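Side-chain contacts in enoyl-CoA hydratase (Mycobacterium tuberculosis, PDB 4JJT), which probably catalyses the reversible hydration of the double bond of enoyl-CoA thioesters, as a lyase of the enoyl-CoA hydratase/isomerase (crotonase) family: residues Leu9-Asp14 with Arg18-Asn23; Val55-Ala60 with Pro84-Met89; Ile114-Glu119 with Pro183-Val188. All coordinates share one frame; numbering follows the deposited sequence.

Interaction 1 of 3, residues Leu9-Asp14 with Arg18-Asn23; sequences LLIDTD and RTLTLN
The R18 guanidinium has T13 OG1 and the D12 carbonyl oxygen at its edge, while I11 CG2 approaches obliquely. The amide of N23 lies against L10, whose CD1 is 3.7 Å from N23 ND2. R18 sits in, and N23 directly follows, the second strand of an antiparallel beta hairpin, 9-14 with 17-22, at the border of the crotonase sheet.

The hairpin is closed by two hydrogen-bonded pairs, L10 with T21 and D12 with T19; the shortest of their backbone bonds runs from T19 N to D12 O at 2.9 Å. L9, I11, L20 and L22 lie on the same face as R18, and on it helix 33-48 packs against L9 and L20. There the I11 and L20 side chains lie side by side, I11 CG1 4.0 Å from L20 CD2, and L9 CD1 stands 4.2 Å from L22 CD2. The other face carries L10, D12, T19 and T21.

N23 ND2 hydrogen-bonds to D7 O, just before the hairpin. R18 bends at chi2 (71°) and chi3 (45°), so its chain crosses that of I11 at a slant, CD 3.6 Å from I11 CG2. That fold delivers NE to T13 OG1 at 2.9 Å, with an N-H...O angle of 140°, and a weak second bond reaches the same oxygen from NH2.

Interaction 2 of 3, residues Val55-Ala60 with Pro84-Met89; sequences VILTGA and PRWPAM
V55 and L57 face M89 and W86 over widely separated backbones, with CA-CA distances of 10.4 Å for V55-M89 and 13.0 Å for L57-W86, so side chains alone bridge the two segments. In the crotonase fold this is one face of the central sheet: 55-60 lies on strand 54-59, whereas the segment 84-89 is an irregular loop on the way to strand 93-97.

Two separate apolar meetings make up the contact, and no hydrogen bond crosses it. At one end the CG2 methyl of V55 meets CE of M89, a selenomethionine, at 4.3 Å. The M89 chain is extended through chi2 (-178°) and turns at chi3 (73°), which carries its terminal methyl across toward the strand. V55 CG1 is turned elsewhere, to the carbonyl oxygen of R18 on the neighbouring strand.

At the other end L57 presents CD2 to the indole of W86, near the ring plane, so it is the rim of the six-membered ring and not a face that is touched. The W86 side chain has CG anti to the backbone N (chi1 -166°), which sends the benzo end of the indole inward. Y111 stacks on that indole, and helix 33-48 covers the same region, with V55 on A46 and L57 on F39. At the loop's outer side P84 packs on W220 and A88 on Q228 of the second subunit, while R85 forms a salt bridge with D37.

Only 92 Å² is buried between the segments, although V55, L57 and M89 are themselves buried: other neighbours contribute much of their packing. The nearest ring atom is W86 CH2, 4.4 Å from L57 CD2.

Interaction 3 of 3, residues Ile114-Glu119 with Pro183-Val188; sequences ILIASE and PTARRV
I116 carries the tight part of this contact, its CD1 methyl pressed into the surface of helix 181-193. Strand 114-118 and that helix run nearly antiparallel, at 157° between their directions, with segment axes 9.4 Å apart. In the crotonase fold this is the helix that follows the last strand, 174-176, and lies back over the sheet.

Three positions of the helix gather round the one methyl. T184 CG2 and the A185 CA each stand 3.8 Å from I116 CD1, and V188 CG2 is 3.9 Å from it on the next turn. I116 CG2 adds a second touch, 4.0 Å from T184 CG2. The threonine can offer a methyl here because chi1 (-69°) sets OG1 beside its backbone N, where the hydroxyl hydrogen-bonds to Q180 O, on the residue just before the helix.

The packing slackens toward the start of the strand, where the I114 side chain comes no closer than 4.6 Å to the helix segment, at V188 CG1 from I114 CD1. On the solvent side of the helix, R186 points away from the strand, and R187 is likewise exposed. E119, beyond the strand, is exposed as well and bonds through OE1 to H178 N. R153 of the third subunit packs on I116 and V188, so the buried patch continues into the subunit interface.

With no hydrogen bond between the segments and 170 Å² buried, strand and helix are joined here by apolar packing alone; the one polar side chain in the tight part, T184, has its hydroxyl bonded to Q180 O, at the start of its own helix and not across the contact.

Overall arrangement
All three contacts reach the same central sheet at different depths. Interaction 1 lies at its edge, partly solvent-exposed, and is the one with hydrogen bonds between its segments; interactions 2 and 3 are buried and apolar. Strand 17-22 of interaction 1 neighbours strand 54-59 of interaction 2, with backbone bonds from R18 and L20 to I56. That strand serves two faces: V55 and L57 meet the 84-89 loop, while I56 CD1 packs on A185 O and R186 CG of interaction 3. Interactions 1 and 3 do not touch, their nearest atoms about 5 Å apart. Residues of a second and a third subunit border interactions 2 and 3, but none touches interaction 1.

Interaction 1 of 3, residues Leu9-Asp14 with Arg18-Asn23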
ATOM      1  N   LEU A   9      33.890 -20.377   4.343  1.00 40.08           N
ATOM      2  CA  LEU A   9      33.062 -19.650   5.295  1.00 35.82           C
ATOM      3  C   LEU A   9      33.523 -19.955   6.716  1.00 40.80           C
ATOM      4  O   LEU A   9      33.446 -21.094   7.172  1.00 37.62           O
ATOM      5  CB  LEU A   9      31.590 -20.022   5.129  1.00 37.34           C
ATOM      6  CG  LEU A   9      30.614 -19.229   5.996  1.00 38.08           C
ATOM      7  CD1 LEU A   9      30.533 -17.788   5.514  1.00 38.53           C
ATOM      8  CD2 LEU A   9      29.239 -19.882   6.012  1.00 40.32           C
ATOM      9  N   LEU A  10      34.012 -18.934   7.410  1.00 40.68           N
ATOM     10  CA  LEU A  10      34.467 -19.102   8.785  1.00 37.81           C
ATOM     11  C   LEU A  10      33.323 -18.868   9.762  1.00 38.58           C
ATOM     12  O   LEU A  10      32.586 -17.891   9.651  1.00 38.35           O
ATOM     13  CB  LEU A  10      35.642 -18.168   9.080  1.00 36.33           C
ATOM     14  CG  LEU A  10      36.889 -18.445   8.233  1.00 39.76           C
ATOM     15  CD1 LEU A  10      37.972 -17.413   8.493  1.00 42.91           C
ATOM     16  CD2 LEU A  10      37.410 -19.850   8.497  1.00 37.20           C
ATOM     17  N   ILE A  11      33.178 -19.784  10.712  1.00 41.98           N
ATOM     18  CA  ILE A  11      32.077 -19.743  11.667  1.00 39.84           C
ATOM     19  C   ILE A  11      32.588 -19.756  13.105  1.00 43.50           C
ATOM     20  O   ILE A  11      33.153 -20.747  13.565  1.00 41.40           O
ATOM     21  CB  ILE A  11      31.103 -20.914  11.450  1.00 40.20           C
ATOM     22  CG1 ILE A  11      30.482 -20.833  10.051  1.00 40.12           C
ATOM     23  CG2 ILE A  11      30.026 -20.911  12.515  1.00 41.05           C
ATOM     24  CD1 ILE A  11      29.603 -22.005   9.698  1.00 37.56           C
ATOM     25  N   ASP A  12      32.389 -18.646  13.808  1.00 48.60           N
ATOM     26  CA  ASP A  12      32.887 -18.491  15.171  1.00 52.07           C
ATOM     27  C   ASP A  12      31.757 -18.202  16.152  1.00 45.49           C
ATOM     28  O   ASP A  12      30.789 -17.523  15.816  1.00 43.53           O
ATOM     29  CB  ASP A  12      33.927 -17.370  15.226  1.00 67.44           C
ATOM     30  CG  ASP A  12      34.142 -16.840  16.629  1.00 86.97           C
ATOM     31  OD1 ASP A  12      34.932 -17.447  17.385  1.00 95.87           O
ATOM     32  OD2 ASP A  12      33.519 -15.814  16.982  1.00 92.92           O
ATOM     33  N   THR A  13      31.891 -18.719  17.369  1.00 44.86           N
ATOM     34  CA  THR A  13      30.931 -18.441  18.431  1.00 44.49           C
ATOM     35  C   THR A  13      31.639 -17.956  19.694  1.00 49.72           C
ATOM     36  O   THR A  13      32.560 -18.604  20.193  1.00 53.87           O
ATOM     37  CB  THR A  13      30.074 -19.677  18.763  1.00 47.31           C
ATOM     38  OG1 THR A  13      29.417 -20.137  17.576  1.00 49.40           O
ATOM     39  CG2 THR A  13      29.033 -19.335  19.814  1.00 43.76           C
ATOM     40  N   ASP A  14      31.202 -16.813  20.208  1.00 49.64           N
ATOM     41  CA  ASP A  14      31.837 -16.202  21.367  1.00 50.09           C
ATOM     42  C   ASP A  14      30.869 -15.269  22.085  1.00 46.16           C
ATOM     43  O   ASP A  14      30.437 -14.264  21.518  1.00 44.58           O
ATOM     44  CB  ASP A  14      33.092 -15.438  20.937  1.00 60.11           C
ATOM     45  CG  ASP A  14      33.827 -14.818  22.108  1.00 75.94           C
ATOM     46  OD1 ASP A  14      34.474 -15.571  22.867  1.00 83.76           O
ATOM     47  OD2 ASP A  14      33.769 -13.580  22.267  1.00 79.56           O
ATOM     48  N   ARG A  18      27.417 -15.037  17.055  1.00 30.38           N
ATOM     49  CA  ARG A  18      27.857 -15.855  15.933  1.00 30.64           C
ATOM     50  C   ARG A  18      28.428 -14.998  14.804  1.00 29.94           C
ATOM     51  O   ARG A  18      27.712 -14.210  14.186  1.00 26.99           O
ATOM     52  CB  ARG A  18      26.687 -16.700  15.419  1.00 27.32           C
ATOM     53  CG  ARG A  18      26.938 -17.404  14.096  1.00 29.06           C
ATOM     54  CD  ARG A  18      27.932 -18.536  14.246  1.00 30.72           C
ATOM     55  NE  ARG A  18      27.652 -19.364  15.416  1.00 38.32           N
ATOM     56  CZ  ARG A  18      26.750 -20.339  15.450  1.00 38.65           C
ATOM     57  NH1 ARG A  18      26.018 -20.611  14.378  1.00 40.55           N
ATOM     58  NH2 ARG A  18      26.574 -21.037  16.562  1.00 38.14           N
ATOM     59  N   THR A  19      29.719 -15.155  14.538  1.00 32.57           N
ATOM     60  CA  THR A  19      30.366 -14.390  13.481  1.00 32.43           C
ATOM     61  C   THR A  19      30.501 -15.227  12.216  1.00 27.89           C
ATOM     62  O   THR A  19      30.996 -16.353  12.258  1.00 29.61           O
ATOM     63  CB  THR A  19      31.757 -13.891  13.908  1.00 39.94           C
ATOM     64  OG1 THR A  19      31.662 -13.249  15.186  1.00 43.64           O
ATOM     65  CG2 THR A  19      32.303 -12.903  12.886  1.00 40.50           C
ATOM     66  N   LEU A  20      30.041 -14.676  11.097  1.00 29.07           N
ATOM     67  CA  LEU A  20      30.168 -15.332   9.802  1.00 29.51           C
ATOM     68  C   LEU A  20      31.118 -14.549   8.907  1.00 28.34           C
ATOM     69  O   LEU A  20      30.860 -13.395   8.576  1.00 25.96           O
ATOM     70  CB  LEU A  20      28.806 -15.460   9.118  1.00 26.00           C
ATOM     71  CG  LEU A  20      27.694 -16.167   9.891  1.00 31.32           C
ATOM     72  CD1 LEU A  20      26.434 -16.247   9.041  1.00 34.17           C
ATOM     73  CD2 LEU A  20      28.136 -17.551  10.339  1.00 27.89           C
ATOM     74  N   THR A  21      32.217 -15.184   8.514  1.00 29.39           N
ATOM     75  CA  THR A  21      33.224 -14.521   7.694  1.00 28.44           C
ATOM     76  C   THR A  21      33.330 -15.116   6.294  1.00 29.27           C
ATOM     77  O   THR A  21      33.701 -16.276   6.130  1.00 27.90           O
ATOM     78  CB  THR A  21      34.615 -14.570   8.357  1.00 33.65           C
ATOM     79  OG1 THR A  21      34.549 -13.972   9.657  1.00 38.88           O
ATOM     80  CG2 THR A  21      35.636 -13.819   7.512  1.00 29.04           C
ATOM     81  N   LEU A  22      33.001 -14.310   5.289  1.00 24.11           N
ATOM     82  CA  LEU A  22      33.179 -14.702   3.897  1.00 22.88           C
ATOM     83  C   LEU A  22      34.672 -14.854   3.631  1.00 32.35           C
ATOM     84  O   LEU A  22      35.422 -13.886   3.707  1.00 35.15           O
ATOM     85  CB  LEU A  22      32.576 -13.647   2.967  1.00 21.87           C
ATOM     86  CG  LEU A  22      31.117 -13.255   3.210  1.00 21.69           C
ATOM     87  CD1 LEU A  22      30.727 -12.066   2.345  1.00 18.98           C
ATOM     88  CD2 LEU A  22      30.203 -14.435   2.942  1.00 22.13           C
ATOM     89  N   ASN A  23      35.103 -16.073   3.327  1.00 26.25           N
ATOM     90  CA  ASN A  23      36.531 -16.365   3.240  1.00 27.48           C
ATOM     91  C   ASN A  23      36.989 -16.918   1.892  1.00 32.61           C
ATOM     92  O   ASN A  23      37.523 -18.025   1.812  1.00 34.38           O
ATOM     93  CB  ASN A  23      36.957 -17.298   4.377  1.00 27.61           C
ATOM     94  CG  ASN A  23      38.461 -17.364   4.549  1.00 30.06           C
ATOM     95  OD1 ASN A  23      39.177 -16.424   4.207  1.00 38.96           O
ATOM     96  ND2 ASN A  23      38.948 -18.482   5.078  1.00 32.23           N
TER

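Interaction 2 of 3, residues Val55-Ala60 with Pro84-Met89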
ATOM      1  N   VAL A  55      24.084 -12.022  15.311  1.00 25.50           N
ATOM      2  CA  VAL A  55      24.963 -12.485  14.245  1.00 23.25           C
ATOM      3  C   VAL A  55      25.795 -11.341  13.672  1.00 28.18           C
ATOM      4  O   VAL A  55      25.282 -10.253  13.420  1.00 27.38           O
ATOM      5  CB  VAL A  55      24.166 -13.153  13.102  1.00 27.17           C
ATOM      6  CG1 VAL A  55      25.109 -13.662  12.022  1.00 28.43           C
ATOM      7  CG2 VAL A  55      23.323 -14.287  13.646  1.00 26.21           C
ATOM      8  N   ILE A  56      27.086 -11.591  13.479  1.00 25.86           N
ATOM      9  CA  ILE A  56      27.972 -10.632  12.826  1.00 24.26           C
ATOM     10  C   ILE A  56      28.450 -11.159  11.479  1.00 24.40           C
ATOM     11  O   ILE A  56      29.030 -12.239  11.389  1.00 27.04           O
ATOM     12  CB  ILE A  56      29.201 -10.300  13.695  1.00 27.45           C
ATOM     13  CG1 ILE A  56      28.759  -9.655  15.014  1.00 28.04           C
ATOM     14  CG2 ILE A  56      30.149  -9.369  12.951  1.00 26.82           C
ATOM     15  CD1 ILE A  56      29.913  -9.233  15.891  1.00 28.37           C
ATOM     16  N   LEU A  57      28.197 -10.388  10.429  1.00 21.10           N
ATOM     17  CA  LEU A  57      28.652 -10.738   9.089  1.00 28.69           C
ATOM     18  C   LEU A  57      29.779  -9.817   8.648  1.00 30.91           C
ATOM     19  O   LEU A  57      29.654  -8.595   8.703  1.00 31.86           O
ATOM     20  CB  LEU A  57      27.491 -10.675   8.094  1.00 26.21           C
ATOM     21  CG  LEU A  57      27.835 -10.813   6.614  1.00 31.00           C
ATOM     22  CD1 LEU A  57      28.588 -12.104   6.347  1.00 34.09           C
ATOM     23  CD2 LEU A  57      26.571 -10.750   5.767  1.00 39.38           C
ATOM     24  N   THR A  58      30.881 -10.412   8.211  1.00 27.44           N
ATOM     25  CA  THR A  58      32.017  -9.645   7.728  1.00 28.60           C
ATOM     26  C   THR A  58      32.777 -10.443   6.672  1.00 28.80           C
ATOM     27  O   THR A  58      32.453 -11.597   6.399  1.00 27.34           O
ATOM     28  CB  THR A  58      32.974  -9.278   8.871  1.00 31.86           C
ATOM     29  OG1 THR A  58      33.893  -8.275   8.423  1.00 36.08           O
ATOM     30  CG2 THR A  58      33.744 -10.504   9.339  1.00 28.90           C
ATOM     31  N   GLY A  59      33.786  -9.822   6.074  1.00 28.95           N
ATOM     32  CA  GLY A  59      34.578 -10.480   5.053  1.00 24.41           C
ATOM     33  C   GLY A  59      36.057 -10.497   5.367  1.00 32.39           C
ATOM     34  O   GLY A  59      36.550  -9.682   6.147  1.00 37.45           O
ATOM     35  N   ALA A  60      36.768 -11.439   4.759  1.00 35.37           N
ATOM     36  CA  ALA A  60      38.215 -11.500   4.882  1.00 34.98           C
ATOM     37  C   ALA A  60      38.828 -10.367   4.075  1.00 37.53           C
ATOM     38  O   ALA A  60      38.458 -10.145   2.924  1.00 39.26           O
ATOM     39  CB  ALA A  60      38.730 -12.838   4.392  1.00 35.96           C
ATOM     40  N   PRO A  84      16.028 -14.671  -4.320  1.00 44.90           N
ATOM     41  CA  PRO A  84      16.448 -14.256  -2.975  1.00 37.91           C
ATOM     42  C   PRO A  84      16.287 -15.385  -1.962  1.00 38.82           C
ATOM     43  O   PRO A  84      15.283 -16.098  -1.998  1.00 47.14           O
ATOM     44  CB  PRO A  84      15.482 -13.115  -2.650  1.00 35.75           C
ATOM     45  CG  PRO A  84      14.280 -13.418  -3.440  1.00 39.77           C
ATOM     46  CD  PRO A  84      14.772 -14.016  -4.722  1.00 41.43           C
ATOM     47  N   ARG A  85      17.258 -15.536  -1.065  1.00 37.37           N
ATOM     48  CA  ARG A  85      17.283 -16.680  -0.158  1.00 37.98           C
ATOM     49  C   ARG A  85      17.418 -16.289   1.312  1.00 36.74           C
ATOM     50  O   ARG A  85      17.330 -17.144   2.193  1.00 44.09           O
ATOM     51  CB  ARG A  85      18.420 -17.627  -0.541  1.00 39.17           C
ATOM     52  CG  ARG A  85      18.373 -18.084  -1.984  1.00 48.05           C
ATOM     53  CD  ARG A  85      19.608 -18.881  -2.350  1.00 51.16           C
ATOM     54  NE  ARG A  85      19.727 -20.098  -1.553  1.00 56.37           N
ATOM     55  CZ  ARG A  85      20.748 -20.943  -1.633  1.00 54.04           C
ATOM     56  NH1 ARG A  85      20.774 -22.027  -0.871  1.00 53.59           N
ATOM     57  NH2 ARG A  85      21.745 -20.704  -2.476  1.00 50.49           N
ATOM     58  N   TRP A  86      17.637 -15.003   1.573  1.00 29.88           N
ATOM     59  CA  TRP A  86      17.796 -14.514   2.942  1.00 28.67           C
ATOM     60  C   TRP A  86      16.554 -14.826   3.776  1.00 33.09           C
ATOM     61  O   TRP A  86      15.485 -14.271   3.538  1.00 39.60           O
ATOM     62  CB  TRP A  86      18.072 -13.008   2.945  1.00 29.28           C
ATOM     63  CG  TRP A  86      18.567 -12.473   4.265  1.00 34.54           C
ATOM     64  CD1 TRP A  86      17.836 -12.291   5.401  1.00 30.14           C
ATOM     65  CD2 TRP A  86      19.899 -12.038   4.572  1.00 32.21           C
ATOM     66  NE1 TRP A  86      18.627 -11.781   6.396  1.00 33.14           N
ATOM     67  CE2 TRP A  86      19.898 -11.614   5.914  1.00 33.58           C
ATOM     68  CE3 TRP A  86      21.091 -11.970   3.846  1.00 29.89           C
ATOM     69  CZ2 TRP A  86      21.038 -11.128   6.546  1.00 28.12           C
ATOM     70  CZ3 TRP A  86      22.222 -11.486   4.472  1.00 27.67           C
ATOM     71  CH2 TRP A  86      22.188 -11.071   5.811  1.00 29.49           C
ATOM     72  N   PRO A  87      16.696 -15.719   4.765  1.00 36.23           N
ATOM     73  CA  PRO A  87      15.567 -16.243   5.541  1.00 36.57           C
ATOM     74  C   PRO A  87      15.019 -15.247   6.560  1.00 37.85           C
ATOM     75  O   PRO A  87      15.695 -14.284   6.913  1.00 36.22           O
ATOM     76  CB  PRO A  87      16.181 -17.447   6.258  1.00 33.99           C
ATOM     77  CG  PRO A  87      17.593 -17.060   6.452  1.00 30.54           C
ATOM     78  CD  PRO A  87      17.984 -16.244   5.249  1.00 30.19           C
ATOM     79  N   ALA A  88      13.797 -15.487   7.024  1.00 38.92           N
ATOM     80  CA  ALA A  88      13.191 -14.654   8.056  1.00 38.71           C
ATOM     81  C   ALA A  88      13.894 -14.904   9.390  1.00 44.57           C
ATOM     82  O   ALA A  88      14.090 -16.052   9.786  1.00 52.01           O
ATOM     83  CB  ALA A  88      11.701 -14.942   8.164  1.00 35.43           C
HETATM   84  N   MSE A  89      14.288 -13.834  10.073  1.00 42.52           N
HETATM   85  CA  MSE A  89      15.056 -13.964  11.308  1.00 39.19           C
HETATM   86  C   MSE A  89      14.563 -13.013  12.399  1.00 42.53           C
HETATM   87  O   MSE A  89      14.117 -11.902  12.113  1.00 45.68           O
HETATM   88  CB  MSE A  89      16.549 -13.733  11.042  1.00 31.40           C
HETATM   89  CG  MSE A  89      17.163 -14.697  10.034  1.00 38.07           C
HETATM   90 SE   MSE A  89      19.074 -14.445   9.749  0.64 63.83          SE
HETATM   91  CE  MSE A  89      19.735 -15.158  11.439  1.00 69.49           C
TER

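Interaction 3 of 3, residues Ile114-Glu119 with Pro183-Val188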
ATOM      1  N   ILE A 114      21.958  -3.744  11.047  1.00 30.05           N
ATOM      2  CA  ILE A 114      22.865  -2.680  11.463  1.00 26.69           C
ATOM      3  C   ILE A 114      24.188  -2.768  10.709  1.00 30.40           C
ATOM      4  O   ILE A 114      24.799  -3.829  10.638  1.00 35.10           O
ATOM      5  CB  ILE A 114      23.154  -2.754  12.972  1.00 25.63           C
ATOM      6  CG1 ILE A 114      21.863  -2.583  13.774  1.00 25.67           C
ATOM      7  CG2 ILE A 114      24.169  -1.699  13.380  1.00 25.65           C
ATOM      8  CD1 ILE A 114      21.976  -3.040  15.205  1.00 27.82           C
ATOM      9  N   LEU A 115      24.629  -1.647  10.149  1.00 30.26           N
ATOM     10  CA  LEU A 115      25.902  -1.604   9.437  1.00 32.34           C
ATOM     11  C   LEU A 115      26.953  -0.766  10.158  1.00 37.17           C
ATOM     12  O   LEU A 115      26.683   0.351  10.591  1.00 39.08           O
ATOM     13  CB  LEU A 115      25.708  -1.096   8.007  1.00 27.01           C
ATOM     14  CG  LEU A 115      25.163  -2.089   6.982  1.00 27.48           C
ATOM     15  CD1 LEU A 115      25.262  -1.516   5.576  1.00 27.56           C
ATOM     16  CD2 LEU A 115      25.893  -3.421   7.073  1.00 26.34           C
ATOM     17  N   ILE A 116      28.152  -1.326  10.275  1.00 35.48           N
ATOM     18  CA  ILE A 116      29.301  -0.618  10.831  1.00 27.28           C
ATOM     19  C   ILE A 116      30.442  -0.664   9.822  1.00 26.42           C
ATOM     20  O   ILE A 116      30.899  -1.739   9.438  1.00 25.63           O
ATOM     21  CB  ILE A 116      29.764  -1.247  12.156  1.00 30.38           C
ATOM     22  CG1 ILE A 116      28.687  -1.078  13.229  1.00 29.72           C
ATOM     23  CG2 ILE A 116      31.072  -0.619  12.612  1.00 38.10           C
ATOM     24  CD1 ILE A 116      28.964  -1.860  14.479  1.00 35.51           C
ATOM     25  N   ALA A 117      30.892   0.506   9.386  1.00 28.10           N
ATOM     26  CA  ALA A 117      31.853   0.591   8.295  1.00 31.90           C
ATOM     27  C   ALA A 117      33.283   0.839   8.756  1.00 33.53           C
ATOM     28  O   ALA A 117      33.528   1.622   9.674  1.00 36.26           O
ATOM     29  CB  ALA A 117      31.425   1.665   7.302  1.00 22.99           C
ATOM     30  N   SER A 118      34.222   0.153   8.115  1.00 36.31           N
ATOM     31  CA  SER A 118      35.633   0.469   8.264  1.00 27.34           C
ATOM     32  C   SER A 118      35.902   1.742   7.482  1.00 32.79           C
ATOM     33  O   SER A 118      35.097   2.141   6.641  1.00 37.36           O
ATOM     34  CB  SER A 118      36.503  -0.666   7.722  1.00 28.20           C
ATOM     35  OG  SER A 118      37.844  -0.248   7.571  1.00 30.24           O
ATOM     36  N   GLU A 119      37.035   2.379   7.750  1.00 37.05           N
ATOM     37  CA  GLU A 119      37.447   3.547   6.983  1.00 37.75           C
ATOM     38  C   GLU A 119      37.736   3.157   5.537  1.00 38.40           C
ATOM     39  O   GLU A 119      37.800   4.006   4.649  1.00 40.98           O
ATOM     40  CB  GLU A 119      38.688   4.179   7.615  1.00 40.74           C
ATOM     41  CG  GLU A 119      39.841   3.211   7.808  1.00 44.84           C
ATOM     42  CD  GLU A 119      41.018   3.837   8.527  1.00 48.67           C
ATOM     43  OE1 GLU A 119      41.748   3.102   9.228  1.00 39.91           O
ATOM     44  OE2 GLU A 119      41.222   5.065   8.395  1.00 56.90           O
ATOM     45  N   PRO A 183      35.941  -5.247  16.890  1.00 41.81           N
ATOM     46  CA  PRO A 183      35.686  -4.915  18.297  1.00 29.92           C
ATOM     47  C   PRO A 183      34.461  -4.022  18.498  1.00 31.53           C
ATOM     48  O   PRO A 183      33.726  -4.205  19.468  1.00 33.68           O
ATOM     49  CB  PRO A 183      36.955  -4.173  18.707  1.00 31.67           C
ATOM     50  CG  PRO A 183      38.000  -4.744  17.848  1.00 37.18           C
ATOM     51  CD  PRO A 183      37.351  -5.008  16.531  1.00 38.42           C
ATOM     52  N   THR A 184      34.250  -3.070  17.595  1.00 30.85           N
ATOM     53  CA  THR A 184      33.073  -2.208  17.657  1.00 29.62           C
ATOM     54  C   THR A 184      31.808  -3.028  17.434  1.00 34.71           C
ATOM     55  O   THR A 184      30.815  -2.871  18.146  1.00 41.69           O
ATOM     56  CB  THR A 184      33.152  -1.074  16.615  1.00 28.99           C
ATOM     57  OG1 THR A 184      34.193  -0.161  16.985  1.00 31.87           O
ATOM     58  CG2 THR A 184      31.833  -0.320  16.530  1.00 25.37           C
ATOM     59  N   ALA A 185      31.865  -3.920  16.451  1.00 29.89           N
ATOM     60  CA  ALA A 185      30.743  -4.789  16.117  1.00 30.74           C
ATOM     61  C   ALA A 185      30.380  -5.721  17.268  1.00 28.93           C
ATOM     62  O   ALA A 185      29.213  -6.069  17.451  1.00 26.66           O
ATOM     63  CB  ALA A 185      31.056  -5.595  14.867  1.00 27.10           C
ATOM     64  N   ARG A 186      31.384  -6.125  18.040  1.00 25.56           N
ATOM     65  CA  ARG A 186      31.162  -7.005  19.181  1.00 32.90           C
ATOM     66  C   ARG A 186      30.641  -6.231  20.384  1.00 32.51           C
ATOM     67  O   ARG A 186      29.915  -6.776  21.213  1.00 34.81           O
ATOM     68  CB  ARG A 186      32.449  -7.743  19.553  1.00 34.87           C
ATOM     69  CG  ARG A 186      32.996  -8.636  18.455  1.00 36.58           C
ATOM     70  CD  ARG A 186      34.116  -9.518  18.977  1.00 48.03           C
ATOM     71  NE  ARG A 186      35.026  -9.928  17.911  1.00 58.85           N
ATOM     72  CZ  ARG A 186      36.223  -9.389  17.705  1.00 66.95           C
ATOM     73  NH1 ARG A 186      36.983  -9.824  16.709  1.00 70.02           N
ATOM     74  NH2 ARG A 186      36.662  -8.420  18.496  1.00 68.13           N
ATOM     75  N   ARG A 187      31.016  -4.959  20.483  1.00 30.46           N
ATOM     76  CA  ARG A 187      30.555  -4.121  21.583  1.00 27.22           C
ATOM     77  C   ARG A 187      29.060  -3.867  21.439  1.00 34.38           C
ATOM     78  O   ARG A 187      28.301  -3.989  22.401  1.00 38.26           O
ATOM     79  CB  ARG A 187      31.315  -2.793  21.626  1.00 36.16           C
ATOM     80  CG  ARG A 187      31.641  -2.334  23.040  1.00 39.48           C
ATOM     81  CD  ARG A 187      31.900  -0.833  23.130  1.00 47.31           C
ATOM     82  NE  ARG A 187      33.002  -0.395  22.279  1.00 55.23           N
ATOM     83  CZ  ARG A 187      32.846   0.258  21.133  1.00 60.71           C
ATOM     84  NH1 ARG A 187      31.628   0.551  20.697  1.00 54.40           N
ATOM     85  NH2 ARG A 187      33.907   0.621  20.424  1.00 62.90           N
ATOM     86  N   VAL A 188      28.650  -3.512  20.225  1.00 28.82           N
ATOM     87  CA  VAL A 188      27.243  -3.335  19.893  1.00 29.73           C
ATOM     88  C   VAL A 188      26.480  -4.626  20.150  1.00 28.18           C
ATOM     89  O   VAL A 188      25.382  -4.612  20.706  1.00 26.76           O
ATOM     90  CB  VAL A 188      27.065  -2.938  18.413  1.00 25.56           C
ATOM     91  CG1 VAL A 188      25.594  -2.907  18.037  1.00 25.57           C
ATOM     92  CG2 VAL A 188      27.709  -1.591  18.148  1.00 25.95           C
TER